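Local coordinates for protein Pcdhgb2 (Mus musculus, PDB 5SZR) that probably acts as a calcium-dependent cell-adhesion protein that may help establish specific neuronal connections, here as its extracellular cadherin domains 3 to 6, at residues 43-48 and 91-96; 100-105 and 140-145; 317-322 and 409-414; 341-346 and 393-398. All coordinates share one frame; numbering follows the deposited sequence.

Contact 1: residues 43-48 and 91-96. With EDO (1,2-ethanediol), chain B.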
loop_
_atom_site.group_PDB
_atom_site.type_symbol
_atom_site.label_atom_id
_atom_site.label_comp_id
_atom_site.label_asym_id
_atom_site.label_seq_id
_atom_site.Cartn_x
_atom_site.Cartn_y
_atom_site.Cartn_z
ATOM N N ALA A 43 -40.607 -66.256 -24.690
ATOM C CA ALA A 43 -39.883 -65.332 -25.549
ATOM C C ALA A 43 -40.546 -63.964 -25.483
ATOM O O ALA A 43 -41.769 -63.860 -25.355
ATOM C CB ALA A 43 -39.839 -65.829 -26.998
ATOM N N PHE A 44 -39.728 -62.919 -25.558
ATOM C CA PHE A 44 -40.271 -61.582 -25.726
ATOM C C PHE A 44 -40.920 -61.449 -27.100
ATOM O O PHE A 44 -40.588 -62.170 -28.045
ATOM C CB PHE A 44 -39.179 -60.517 -25.576
ATOM C CG PHE A 44 -38.590 -60.424 -24.195
ATOM C CD1 PHE A 44 -39.390 -60.141 -23.101
ATOM C CD2 PHE A 44 -37.229 -60.588 -23.999
ATOM C CE1 PHE A 44 -38.843 -60.043 -21.833
ATOM C CE2 PHE A 44 -36.677 -60.489 -22.734
ATOM C CZ PHE A 44 -37.485 -60.216 -21.651
ATOM N N HIS A 45 -41.854 -60.508 -27.209
ATOM C CA HIS A 45 -42.440 -60.189 -28.502
ATOM C C HIS A 45 -42.997 -58.773 -28.452
ATOM O O HIS A 45 -43.597 -58.371 -27.451
ATOM C CB HIS A 45 -43.528 -61.204 -28.894
ATOM C CG HIS A 45 -44.894 -60.610 -29.052
ATOM N ND1 HIS A 45 -45.810 -60.565 -28.021
ATOM C CD2 HIS A 45 -45.504 -60.045 -30.122
ATOM C CE1 HIS A 45 -46.921 -59.992 -28.447
ATOM N NE2 HIS A 45 -46.762 -59.667 -29.718
ATOM N N ASN A 46 -42.779 -58.023 -29.533
ATOM C CA ASN A 46 -43.226 -56.636 -29.649
ATOM C C ASN A 46 -42.724 -55.794 -28.475
ATOM O O ASN A 46 -43.471 -55.037 -27.849
ATOM C CB ASN A 46 -44.751 -56.561 -29.775
ATOM C CG ASN A 46 -45.238 -55.178 -30.191
ATOM O OD1 ASN A 46 -45.687 -54.388 -29.357
ATOM N ND2 ASN A 46 -45.154 -54.882 -31.484
ATOM N N VAL A 47 -41.436 -55.932 -28.173
ATOM C CA VAL A 47 -40.805 -55.142 -27.128
ATOM C C VAL A 47 -39.845 -54.156 -27.769
ATOM O O VAL A 47 -39.399 -54.320 -28.909
ATOM C CB VAL A 47 -40.068 -56.001 -26.079
ATOM C CG1 VAL A 47 -41.039 -56.969 -25.398
ATOM C CG2 VAL A 47 -38.891 -56.734 -26.713
ATOM N N ASP A 48 -39.528 -53.115 -27.009
ATOM C CA ASP A 48 -38.544 -52.141 -27.438
ATOM C C ASP A 48 -37.166 -52.789 -27.520
ATOM O O ASP A 48 -36.881 -53.786 -26.850
ATOM C CB ASP A 48 -38.523 -50.958 -26.473
ATOM C CG ASP A 48 -37.598 -49.851 -26.928
ATOM O OD1 ASP A 48 -37.927 -49.176 -27.928
ATOM O OD2 ASP A 48 -36.544 -49.660 -26.287
ATOM N N ALA A 91 -50.486 -70.505 -28.257
ATOM C CA ALA A 91 -49.637 -69.698 -27.395
ATOM C C ALA A 91 -50.493 -68.746 -26.573
ATOM O O ALA A 91 -51.645 -68.460 -26.911
ATOM C CB ALA A 91 -48.596 -68.911 -28.201
ATOM N N SER A 92 -49.905 -68.261 -25.481
ATOM C CA SER A 92 -50.523 -67.269 -24.614
ATOM C C SER A 92 -49.506 -66.187 -24.282
ATOM O O SER A 92 -48.292 -66.414 -24.315
ATOM C CB SER A 92 -51.062 -67.895 -23.322
ATOM O OG SER A 92 -52.309 -68.523 -23.548
ATOM N N HIS A 93 -50.017 -65.002 -23.953
ATOM C CA HIS A 93 -49.182 -63.831 -23.730
ATOM C C HIS A 93 -49.515 -63.184 -22.395
ATOM O O HIS A 93 -50.641 -63.285 -21.898
ATOM C CB HIS A 93 -49.355 -62.794 -24.846
ATOM C CG HIS A 93 -49.312 -63.372 -26.225
ATOM N ND1 HIS A 93 -50.434 -63.854 -26.864
ATOM C CD2 HIS A 93 -48.282 -63.545 -27.088
ATOM C CE1 HIS A 93 -50.097 -64.301 -28.061
ATOM N NE2 HIS A 93 -48.798 -64.126 -28.221
ATOM N N CYS A 94 -48.516 -62.519 -21.820
ATOM C CA CYS A 94 -48.718 -61.662 -20.663
ATOM C C CYS A 94 -47.730 -60.508 -20.743
ATOM O O CYS A 94 -46.724 -60.577 -21.455
ATOM C CB CYS A 94 -48.550 -62.425 -19.346
ATOM S SG CYS A 94 -46.836 -62.720 -18.878
ATOM N N SER A 95 -48.024 -59.441 -20.005
ATOM C CA SER A 95 -47.191 -58.248 -20.003
ATOM C C SER A 95 -46.698 -57.946 -18.595
ATOM O O SER A 95 -47.379 -58.230 -17.603
ATOM C CB SER A 95 -47.941 -57.032 -20.560
ATOM O OG SER A 95 -48.065 -57.118 -21.968
ATOM N N ILE A 96 -45.503 -57.370 -18.521
ATOM C CA ILE A 96 -44.859 -57.024 -17.261
ATOM C C ILE A 96 -44.376 -55.587 -17.383
ATOM O O ILE A 96 -43.433 -55.306 -18.133
ATOM C CB ILE A 96 -43.696 -57.963 -16.929
ATOM C CG1 ILE A 96 -44.204 -59.399 -16.830
ATOM C CG2 ILE A 96 -43.017 -57.535 -15.634
ATOM C CD1 ILE A 96 -43.163 -60.419 -17.140
HETATM C C1 EDO B . -38.924 -50.262 -31.836
HETATM O O1 EDO B . -39.497 -49.484 -30.779
HETATM C C2 EDO B . -37.452 -50.523 -31.551
HETATM O O2 EDO B . -37.335 -51.299 -30.354
#

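Contact 2: residues 100-105 and 140-145. With CA (calcium ion), chain K; CA (calcium ion), chain L; CA (calcium ion), chain J.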
loop_
_atom_site.group_PDB
_atom_site.type_symbol
_atom_site.label_atom_id
_atom_site.label_comp_id
_atom_site.label_asym_id
_atom_site.label_seq_id
_atom_site.Cartn_x
_atom_site.Cartn_y
_atom_site.Cartn_z
ATOM N N ILE A 100 -39.120 -47.982 -12.876
ATOM C CA ILE A 100 -37.791 -47.698 -12.349
ATOM C C ILE A 100 -37.912 -46.596 -11.310
ATOM O O ILE A 100 -38.688 -45.645 -11.480
ATOM C CB ILE A 100 -36.818 -47.304 -13.476
ATOM C CG1 ILE A 100 -36.833 -48.361 -14.580
ATOM C CG2 ILE A 100 -35.401 -47.120 -12.933
ATOM C CD1 ILE A 100 -36.504 -49.761 -14.097
ATOM N N LEU A 101 -37.161 -46.731 -10.221
ATOM C CA LEU A 101 -37.167 -45.756 -9.141
ATOM C C LEU A 101 -35.921 -44.885 -9.213
ATOM O O LEU A 101 -34.815 -45.378 -9.455
ATOM C CB LEU A 101 -37.248 -46.450 -7.781
ATOM C CG LEU A 101 -38.578 -47.162 -7.534
ATOM C CD1 LEU A 101 -38.570 -47.883 -6.198
ATOM C CD2 LEU A 101 -39.726 -46.168 -7.613
ATOM N N ASP A 102 -36.108 -43.588 -9.001
ATOM C CA ASP A 102 -35.010 -42.637 -9.073
ATOM C C ASP A 102 -34.171 -42.694 -7.803
ATOM O O ASP A 102 -34.702 -42.597 -6.692
ATOM C CB ASP A 102 -35.549 -41.223 -9.282
ATOM C CG ASP A 102 -34.493 -40.155 -9.058
ATOM O OD1 ASP A 102 -33.357 -40.326 -9.546
ATOM O OD2 ASP A 102 -34.804 -39.151 -8.383
ATOM N N GLU A 103 -32.861 -42.850 -7.972
ATOM C CA GLU A 103 -31.894 -42.729 -6.893
ATOM C C GLU A 103 -31.061 -41.473 -7.098
ATOM O O GLU A 103 -30.928 -40.961 -8.213
ATOM C CB GLU A 103 -30.972 -43.951 -6.821
ATOM C CG GLU A 103 -31.691 -45.285 -6.642
ATOM C CD GLU A 103 -32.322 -45.434 -5.270
ATOM O OE1 GLU A 103 -33.462 -45.947 -5.187
ATOM O OE2 GLU A 103 -31.674 -45.035 -4.276
ATOM N N ASN A 104 -30.493 -40.982 -6.000
ATOM C CA ASN A 104 -29.649 -39.791 -6.016
ATOM C C ASN A 104 -28.254 -40.206 -6.467
ATOM O O ASN A 104 -27.381 -40.514 -5.655
ATOM C CB ASN A 104 -29.630 -39.138 -4.642
ATOM C CG ASN A 104 -28.960 -37.781 -4.647
ATOM O OD1 ASN A 104 -28.667 -37.220 -5.702
ATOM N ND2 ASN A 104 -28.721 -37.240 -3.459
ATOM N N ASP A 105 -28.039 -40.221 -7.784
ATOM C CA ASP A 105 -26.738 -40.580 -8.335
ATOM C C ASP A 105 -26.185 -39.529 -9.294
ATOM O O ASP A 105 -25.205 -39.806 -9.993
ATOM C CB ASP A 105 -26.797 -41.949 -9.027
ATOM C CG ASP A 105 -27.803 -41.997 -10.166
ATOM O OD1 ASP A 105 -28.675 -41.110 -10.242
ATOM O OD2 ASP A 105 -27.727 -42.937 -10.983
ATOM N N GLY A 140 -37.204 -34.864 -8.404
ATOM C CA GLY A 140 -37.717 -34.664 -7.059
ATOM C C GLY A 140 -36.691 -34.047 -6.130
ATOM O O GLY A 140 -35.946 -33.132 -6.498
ATOM N N GLU A 141 -36.647 -34.566 -4.900
ATOM C CA GLU A 141 -35.739 -34.028 -3.894
ATOM C C GLU A 141 -34.284 -34.252 -4.279
ATOM O O GLU A 141 -33.417 -33.421 -3.973
ATOM C CB GLU A 141 -36.038 -34.649 -2.529
ATOM C CG GLU A 141 -37.376 -34.232 -1.954
ATOM C CD GLU A 141 -37.612 -34.782 -0.560
ATOM O OE1 GLU A 141 -36.693 -35.427 -0.010
ATOM O OE2 GLU A 141 -38.717 -34.570 -0.017
ATOM N N ASN A 142 -33.993 -35.370 -4.949
ATOM C CA ASN A 142 -32.628 -35.636 -5.380
ATOM C C ASN A 142 -32.123 -34.586 -6.364
ATOM O O ASN A 142 -30.909 -34.370 -6.459
ATOM C CB ASN A 142 -32.540 -37.036 -5.989
ATOM C CG ASN A 142 -32.971 -38.124 -5.016
ATOM O OD1 ASN A 142 -33.307 -37.844 -3.865
ATOM N ND2 ASN A 142 -32.973 -39.367 -5.478
ATOM N N GLY A 143 -33.026 -33.918 -7.078
ATOM C CA GLY A 143 -32.675 -32.842 -7.978
ATOM C C GLY A 143 -32.893 -31.445 -7.439
ATOM O O GLY A 143 -32.653 -30.473 -8.162
ATOM N N ASP A 144 -33.343 -31.310 -6.195
ATOM C CA ASP A 144 -33.583 -30.005 -5.588
ATOM C C ASP A 144 -32.276 -29.509 -4.976
ATOM O O ASP A 144 -31.802 -30.063 -3.978
ATOM C CB ASP A 144 -34.685 -30.099 -4.537
ATOM C CG ASP A 144 -35.453 -28.803 -4.380
ATOM O OD1 ASP A 144 -35.791 -28.182 -5.411
ATOM O OD2 ASP A 144 -35.722 -28.406 -3.227
ATOM N N VAL A 145 -31.697 -28.465 -5.570
ATOM C CA VAL A 145 -30.385 -27.957 -5.184
ATOM C C VAL A 145 -30.539 -26.585 -4.544
ATOM O O VAL A 145 -31.405 -25.791 -4.928
ATOM C CB VAL A 145 -29.434 -27.883 -6.398
ATOM C CG1 VAL A 145 -28.026 -27.466 -5.967
ATOM C CG2 VAL A 145 -29.400 -29.204 -7.125
HETATM CA CA CA K . -30.992 -40.640 -10.662
HETATM CA CA CA L . -28.784 -35.219 -7.221
HETATM CA CA CA J . -28.846 -42.567 -13.018
HETATM O O HOH W 1 -26.922 -40.992 -14.177
HETATM O O HOH W 2 -27.380 -44.346 -13.286
#

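Contact 3: residues 317-322 and 409-414. With CA (calcium ion), chain Q; CA (calcium ion), chain R; CA (calcium ion), chain P; MAN (alpha-D-mannopyranose), chain U.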
loop_
_atom_site.group_PDB
_atom_site.type_symbol
_atom_site.label_atom_id
_atom_site.label_comp_id
_atom_site.label_asym_id
_atom_site.label_seq_id
_atom_site.Cartn_x
_atom_site.Cartn_y
_atom_site.Cartn_z
ATOM N N ASP A 317 25.426 30.461 9.949
ATOM C CA ASP A 317 26.445 31.499 9.968
ATOM C C ASP A 317 27.829 30.887 9.796
ATOM O O ASP A 317 28.184 29.927 10.485
ATOM C CB ASP A 317 26.372 32.286 11.275
ATOM C CG ASP A 317 27.373 33.424 11.327
ATOM O OD1 ASP A 317 27.652 34.024 10.266
ATOM O OD2 ASP A 317 27.884 33.717 12.431
ATOM N N ARG A 318 28.601 31.435 8.868
ATOM C CA ARG A 318 30.019 31.141 8.741
ATOM C C ARG A 318 30.835 32.380 9.087
ATOM O O ARG A 318 30.314 33.498 9.144
ATOM C CB ARG A 318 30.375 30.667 7.328
ATOM C CG ARG A 318 30.005 29.225 7.029
ATOM C CD ARG A 318 30.627 28.783 5.712
ATOM N NE ARG A 318 30.317 27.393 5.390
ATOM C CZ ARG A 318 30.975 26.348 5.886
ATOM N NH1 ARG A 318 30.630 25.116 5.535
ATOM N NH2 ARG A 318 31.978 26.538 6.737
ATOM N N ASN A 319 32.130 32.170 9.316
ATOM C CA ASN A 319 33.031 33.269 9.663
ATOM C C ASN A 319 33.630 33.867 8.389
ATOM O O ASN A 319 34.818 33.736 8.093
ATOM C CB ASN A 319 34.116 32.795 10.621
ATOM C CG ASN A 319 34.879 33.954 11.235
ATOM O OD1 ASN A 319 34.291 34.989 11.537
ATOM N ND2 ASN A 319 36.194 33.796 11.404
ATOM N N ASP A 320 32.773 34.543 7.624
ATOM C CA ASP A 320 33.198 35.190 6.389
ATOM C C ASP A 320 33.379 36.698 6.542
ATOM O O ASP A 320 33.492 37.408 5.537
ATOM C CB ASP A 320 32.215 34.875 5.254
ATOM C CG ASP A 320 30.768 35.167 5.616
ATOM O OD1 ASP A 320 30.466 35.370 6.808
ATOM O OD2 ASP A 320 29.921 35.176 4.695
ATOM N N ASN A 321 33.423 37.203 7.773
ATOM C CA ASN A 321 33.692 38.613 8.031
ATOM C C ASN A 321 34.786 38.715 9.082
ATOM O O ASN A 321 34.656 38.148 10.171
ATOM C CB ASN A 321 32.437 39.349 8.499
ATOM C CG ASN A 321 31.407 39.488 7.403
ATOM O OD1 ASN A 321 31.433 40.446 6.627
ATOM N ND2 ASN A 321 30.488 38.533 7.332
ATOM N N ALA A 322 35.858 39.429 8.751
ATOM C CA ALA A 322 36.894 39.707 9.729
ATOM C C ALA A 322 36.491 40.904 10.583
ATOM O O ALA A 322 35.823 41.822 10.099
ATOM C CB ALA A 322 38.221 39.993 9.042
ATOM N N VAL A 409 42.689 42.243 17.584
ATOM C CA VAL A 409 41.313 41.907 17.925
ATOM C C VAL A 409 40.907 40.714 17.068
ATOM O O VAL A 409 40.921 40.792 15.832
ATOM C CB VAL A 409 40.370 43.107 17.729
ATOM C CG1 VAL A 409 40.630 43.799 16.396
ATOM C CG2 VAL A 409 38.924 42.679 17.854
ATOM N N ARG A 410 40.578 39.601 17.724
ATOM C CA ARG A 410 40.269 38.341 17.062
ATOM C C ARG A 410 38.830 37.933 17.347
ATOM O O ARG A 410 38.281 38.243 18.408
ATOM C CB ARG A 410 41.205 37.223 17.531
ATOM C CG ARG A 410 42.678 37.530 17.355
ATOM C CD ARG A 410 43.542 36.289 17.534
ATOM N NE ARG A 410 44.803 36.435 16.810
ATOM C CZ ARG A 410 45.994 36.582 17.381
ATOM N NH1 ARG A 410 46.109 36.577 18.702
ATOM N NH2 ARG A 410 47.073 36.712 16.623
ATOM N N ASP A 411 38.218 37.231 16.398
ATOM C CA ASP A 411 36.923 36.636 16.673
ATOM C C ASP A 411 37.123 35.212 17.193
ATOM O O ASP A 411 38.248 34.723 17.328
ATOM C CB ASP A 411 36.009 36.693 15.442
ATOM C CG ASP A 411 36.573 35.958 14.229
ATOM O OD1 ASP A 411 37.328 34.975 14.387
ATOM O OD2 ASP A 411 36.238 36.367 13.098
ATOM N N GLY A 412 36.022 34.541 17.505
ATOM C CA GLY A 412 36.106 33.211 18.069
ATOM C C GLY A 412 35.858 32.115 17.054
ATOM O O GLY A 412 35.586 30.971 17.422
ATOM N N GLY A 413 35.961 32.455 15.773
ATOM C CA GLY A 413 35.760 31.498 14.710
ATOM C C GLY A 413 36.933 30.552 14.548
ATOM O O GLY A 413 37.966 30.655 15.212
ATOM N N GLN A 414 36.752 29.600 13.640
ATOM C CA GLN A 414 37.773 28.611 13.335
ATOM C C GLN A 414 37.866 28.433 11.821
ATOM O O GLN A 414 36.959 27.873 11.204
ATOM C CB GLN A 414 37.459 27.277 14.023
ATOM C CG GLN A 414 38.412 26.149 13.660
ATOM C CD GLN A 414 39.865 26.489 13.959
ATOM O OE1 GLN A 414 40.182 27.047 15.011
ATOM N NE2 GLN A 414 40.754 26.157 13.028
HETATM CA CA CA Q . 28.691 35.268 8.413
HETATM CA CA CA R . 33.890 37.132 12.212
HETATM CA CA CA P . 27.912 36.355 4.701
HETATM C C1 MAN U . 45.143 38.426 13.696
HETATM C C2 MAN U . 46.210 38.814 12.666
HETATM C C3 MAN U . 46.071 37.913 11.438
HETATM C C4 MAN U . 46.174 36.449 11.854
HETATM C C5 MAN U . 45.049 36.148 12.854
HETATM C C6 MAN U . 45.077 34.730 13.387
HETATM O O2 MAN U . 47.523 38.561 13.190
HETATM O O3 MAN U . 47.030 38.211 10.435
HETATM O O4 MAN U . 46.054 35.600 10.716
HETATM O O5 MAN U . 45.167 37.047 13.995
HETATM O O6 MAN U . 44.354 34.716 14.614
HETATM O O HOH W 3 29.084 38.658 4.485
HETATM O O HOH W 4 27.838 35.933 2.340
#

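Contact 4: residues 341-346 and 393-398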
loop_
_atom_site.group_PDB
_atom_site.type_symbol
_atom_site.label_atom_id
_atom_site.label_comp_id
_atom_site.label_asym_id
_atom_site.label_seq_id
_atom_site.Cartn_x
_atom_site.Cartn_y
_atom_site.Cartn_z
ATOM N N VAL A 341 49.784 60.992 28.099
ATOM C CA VAL A 341 49.627 60.115 29.258
ATOM C C VAL A 341 50.447 60.662 30.420
ATOM O O VAL A 341 51.676 60.777 30.314
ATOM C CB VAL A 341 50.029 58.668 28.927
ATOM C CG1 VAL A 341 49.608 57.736 30.055
ATOM C CG2 VAL A 341 49.397 58.232 27.612
ATOM N N PRO A 342 49.817 61.011 31.539
ATOM C CA PRO A 342 50.575 61.579 32.660
ATOM C C PRO A 342 51.399 60.512 33.364
ATOM O O PRO A 342 50.975 59.362 33.502
ATOM C CB PRO A 342 49.480 62.139 33.575
ATOM C CG PRO A 342 48.293 61.227 33.308
ATOM C CD PRO A 342 48.382 60.859 31.849
ATOM N N ARG A 343 52.591 60.906 33.814
ATOM C CA ARG A 343 53.478 59.948 34.466
ATOM C C ARG A 343 52.972 59.564 35.848
ATOM O O ARG A 343 53.184 58.429 36.291
ATOM C CB ARG A 343 54.894 60.516 34.554
ATOM C CG ARG A 343 55.638 60.510 33.232
ATOM C CD ARG A 343 57.077 60.973 33.395
ATOM N NE ARG A 343 57.993 60.145 32.617
ATOM C CZ ARG A 343 58.731 59.165 33.132
ATOM N NH1 ARG A 343 58.669 58.899 34.431
ATOM N NH2 ARG A 343 59.534 58.456 32.350
ATOM N N ALA A 344 52.302 60.482 36.535
ATOM C CA ALA A 344 51.710 60.199 37.838
ATOM C C ALA A 344 50.430 59.358 37.751
ATOM O O ALA A 344 49.705 59.309 38.758
ATOM C CB ALA A 344 51.422 61.510 38.572
ATOM N N ALA A 345 50.131 58.718 36.621
ATOM C CA ALA A 345 48.907 57.935 36.501
ATOM C C ALA A 345 48.928 56.754 37.461
ATOM O O ALA A 345 49.912 56.013 37.535
ATOM C CB ALA A 345 48.728 57.439 35.066
ATOM N N GLU A 346 47.837 56.587 38.200
ATOM C CA GLU A 346 47.667 55.445 39.080
ATOM C C GLU A 346 47.257 54.217 38.267
ATOM O O GLU A 346 46.628 54.349 37.212
ATOM C CB GLU A 346 46.607 55.741 40.137
ATOM C CG GLU A 346 46.772 57.083 40.832
ATOM C CD GLU A 346 47.966 57.121 41.766
ATOM O OE1 GLU A 346 48.338 56.055 42.305
ATOM O OE2 GLU A 346 48.534 58.218 41.963
ATOM N N ARG A 393 50.802 49.186 36.307
ATOM C CA ARG A 393 51.692 49.444 37.426
ATOM C C ARG A 393 52.124 50.903 37.376
ATOM O O ARG A 393 52.081 51.548 36.324
ATOM C CB ARG A 393 52.916 48.519 37.397
ATOM C CG ARG A 393 53.904 48.836 36.282
ATOM C CD ARG A 393 55.215 48.097 36.476
ATOM N NE ARG A 393 56.296 48.684 35.684
ATOM C CZ ARG A 393 56.697 48.221 34.504
ATOM N NH1 ARG A 393 57.689 48.822 33.859
ATOM N NH2 ARG A 393 56.109 47.154 33.973
ATOM N N ALA A 394 52.534 51.421 38.531
ATOM C CA ALA A 394 53.052 52.778 38.576
ATOM C C ALA A 394 54.280 52.887 37.683
ATOM O O ALA A 394 55.130 51.993 37.656
ATOM C CB ALA A 394 53.398 53.179 40.009
ATOM N N LEU A 395 54.356 53.979 36.931
ATOM C CA LEU A 395 55.473 54.175 36.020
ATOM C C LEU A 395 56.777 54.311 36.799
ATOM O O LEU A 395 56.859 55.064 37.774
ATOM C CB LEU A 395 55.228 55.413 35.159
ATOM C CG LEU A 395 56.126 55.546 33.934
ATOM C CD1 LEU A 395 55.993 54.321 33.053
ATOM C CD2 LEU A 395 55.771 56.802 33.166
ATOM N N GLY A 396 57.798 53.561 36.373
ATOM C CA GLY A 396 59.080 53.585 37.043
ATOM C C GLY A 396 60.046 54.585 36.432
ATOM O O GLY A 396 59.846 55.089 35.328
ATOM N N ASP A 397 61.115 54.869 37.182
ATOM C CA ASP A 397 62.096 55.847 36.724
ATOM C C ASP A 397 62.884 55.344 35.521
ATOM O O ASP A 397 63.359 56.152 34.715
ATOM C CB ASP A 397 63.049 56.214 37.862
ATOM C CG ASP A 397 62.649 57.497 38.570
ATOM O OD1 ASP A 397 62.788 57.563 39.809
ATOM O OD2 ASP A 397 62.200 58.442 37.886
ATOM N N ARG A 398 63.036 54.029 35.382
ATOM C CA ARG A 398 63.786 53.442 34.280
ATOM C C ARG A 398 62.899 53.030 33.113
ATOM O O ARG A 398 63.357 52.294 32.231
ATOM C CB ARG A 398 64.590 52.235 34.773
ATOM C CG ARG A 398 65.689 52.579 35.763
ATOM C CD ARG A 398 66.466 51.341 36.177
#

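Contact 1: residues 43-48 and 91-96
D48 OD1 is gripped twice by a 1,2-ethanediol, taking O1 and, weakly, O2 at 3.3 Å each, while the contact itself falls to two imidazoles further back, H45 and H93. The same D48 carries a second role: its OD2 caps Q50 N at the start of the short helix 49-54. H45 reaches H93 with ND1 and CE1, and ND1 lies 4.0 Å from H93 CD2. The rings meet obliquely, centroids 5.3 Å apart and planes at 50°, and the two side chains cross at about a right angle. In the cadherin domain, a beta sandwich, strands 41-44 and 91-101 belong to the same sheet but are not neighbours: strand 77-85 runs between them, and the histidines lean together across it. E83 of that strand touches H93, and its N81 bonds the H45 backbone. With CG on the backbone-N side and anti to the carbonyl carbon (chi1 -47°), H93 brings its CD2 corner to H45. CB of N46 lies over one face of the H45 ring near its rim, 3.5 Å above the plane. H45 ND1 is shielded by H93 and finds no hydrogen-bond partner in the model.

Contact 2: residues 100-105 and 140-145
N104 and N142 meet in the calcium-binding linker between extracellular cadherin domains 3 and 4, where residues 102-105 supply the DxND part of the cadherin DxNDN motif and 140-145 a loop of the following domain. The tight part is the N142 side chain. Its amide lies stacked on that of N104 with the planes 25° apart, and N142 CG sits 3.5 Å from N104 CB. N142 ND2 also faces N104 N at 3.0 Å, but both are donors, so this is close contact rather than a bond. D102 and N142 point at each other from opposite directions, D102 OD2 3.4 Å from N142 ND2. One calcium joins the segments: it takes N104 OD1 at 2.5 Å and the backbone N142 O at 2.4 Å, with D136, D138 and D189 among its further ligands. N104 holds its CG anti to the backbone N (chi1 -171°), which carries OD1 to this ion. Replacing N142 by an alanine would probably leave the N104 side chain without the amide stacked on it and open a gap beside D102, although the carbonyl ligand would remain. The other side is looser: D105 takes no part in the contact with N142, and its carboxylate bridges two more calciums, OD1 to the central one and OD2 to the outer one. The central one also binds D102 OD1 and E103 O; the outer one carries two waters, the nearer, water 2, 2.3 Å from the metal.

Contact 3: residues 317-322 and 409-414
The calcium-binding linker between extracellular cadherin domains 5 and 6 is closed here by N319 and D411, which share one calcium. N319 OD1 binds it at 2.3 Å and D411 OD2 at 2.6 Å, with the backbone N321 O, D358, D360 and N364 among the other ligands. The two side chains arrive from opposite directions, amide and carboxylate planes 69° apart, and N319 ND2 adds a weak bond of 3.1 Å to D411 OD2. D411 OD1 accepts G413 N at 3.2 Å from above the carboxylate plane, an Asx turn, although the D411 side chain also hydrogen-bonds to L417, outside the two segments. G413, having no side chain, lets N319 ND2 come 4.0 Å from its CA. Beside the site R410, extended from CG to NE, holds a protein-linked mannose: NE gives a hydrogen bond to MAN O5 at 2.9 Å (156°) and a weak one to O6, and NH2 reaches O5 at 3.3 Å. A leucine in place of R410 would probably leave the sugar's O5 and O6 without these donors and the mannose freer to turn. Meanwhile D317 OD1, R318 O and D320 OD1 bind the central calcium; residues 317-321 are thus the DxNDN signature of cadherin interdomain calcium sites.

Contact 4: residues 341-346 and 393-398
R343 lays its guanidinium over a methyl of L395: CD2 stands 3.7 Å above the plane, over its centre. The same methyl touches the aliphatic stem, R343 CG to L395 CD2 being 3.7 Å, so one leucine branch fills the hollow of an arginine bent at chi3 (138°). L395 CB sits 3.8 Å from R343 O. In L395, CG anti to the backbone N (chi1 -165°) brings the branched end to R343, and chi2 turns CD2 to it. Further out, F427 of strand 418-428 touches both R343 and L395, L379 presses on the leucine and D429 touches the arginine. The arginine is placed by the type I turn P342 to A345, closed by A345 N to P342 O at 3.3 Å, next to strand 335-342; the leucine by the loop 393-398, where D399, just beyond it, accepts a hydrogen bond from G396 N and forms a salt bridge with R393. The contact packs the turn against this loop at the far tip of cadherin domain 6. With R343 NH1 4.1 Å from G396 O and 5.0 Å from D397 OD2, the chemistry between the two segments is mainly nonpolar, D397 likely adding only a diffuse pull.

In the fold
The four contacts are strung along a rod of cadherin domains. Contacts 1 and 2 follow one another on strand 91-101, their centres 31 Å apart: contact 1 lies on the surface of domain 3, contact 2 at that domain's calcium linker to domain 4. Contact 3 stands at the corresponding linker between domains 5 and 6, its centre about 102 Å from that of contact 2. Contact 4 is nested within the chain loop closed by contact 3, and the two reach the same sheet of domain 6 with centres 37 Å apart. Contacts 1 and 4, both remote from calcium, mark opposite ends, their centres 164 Å apart.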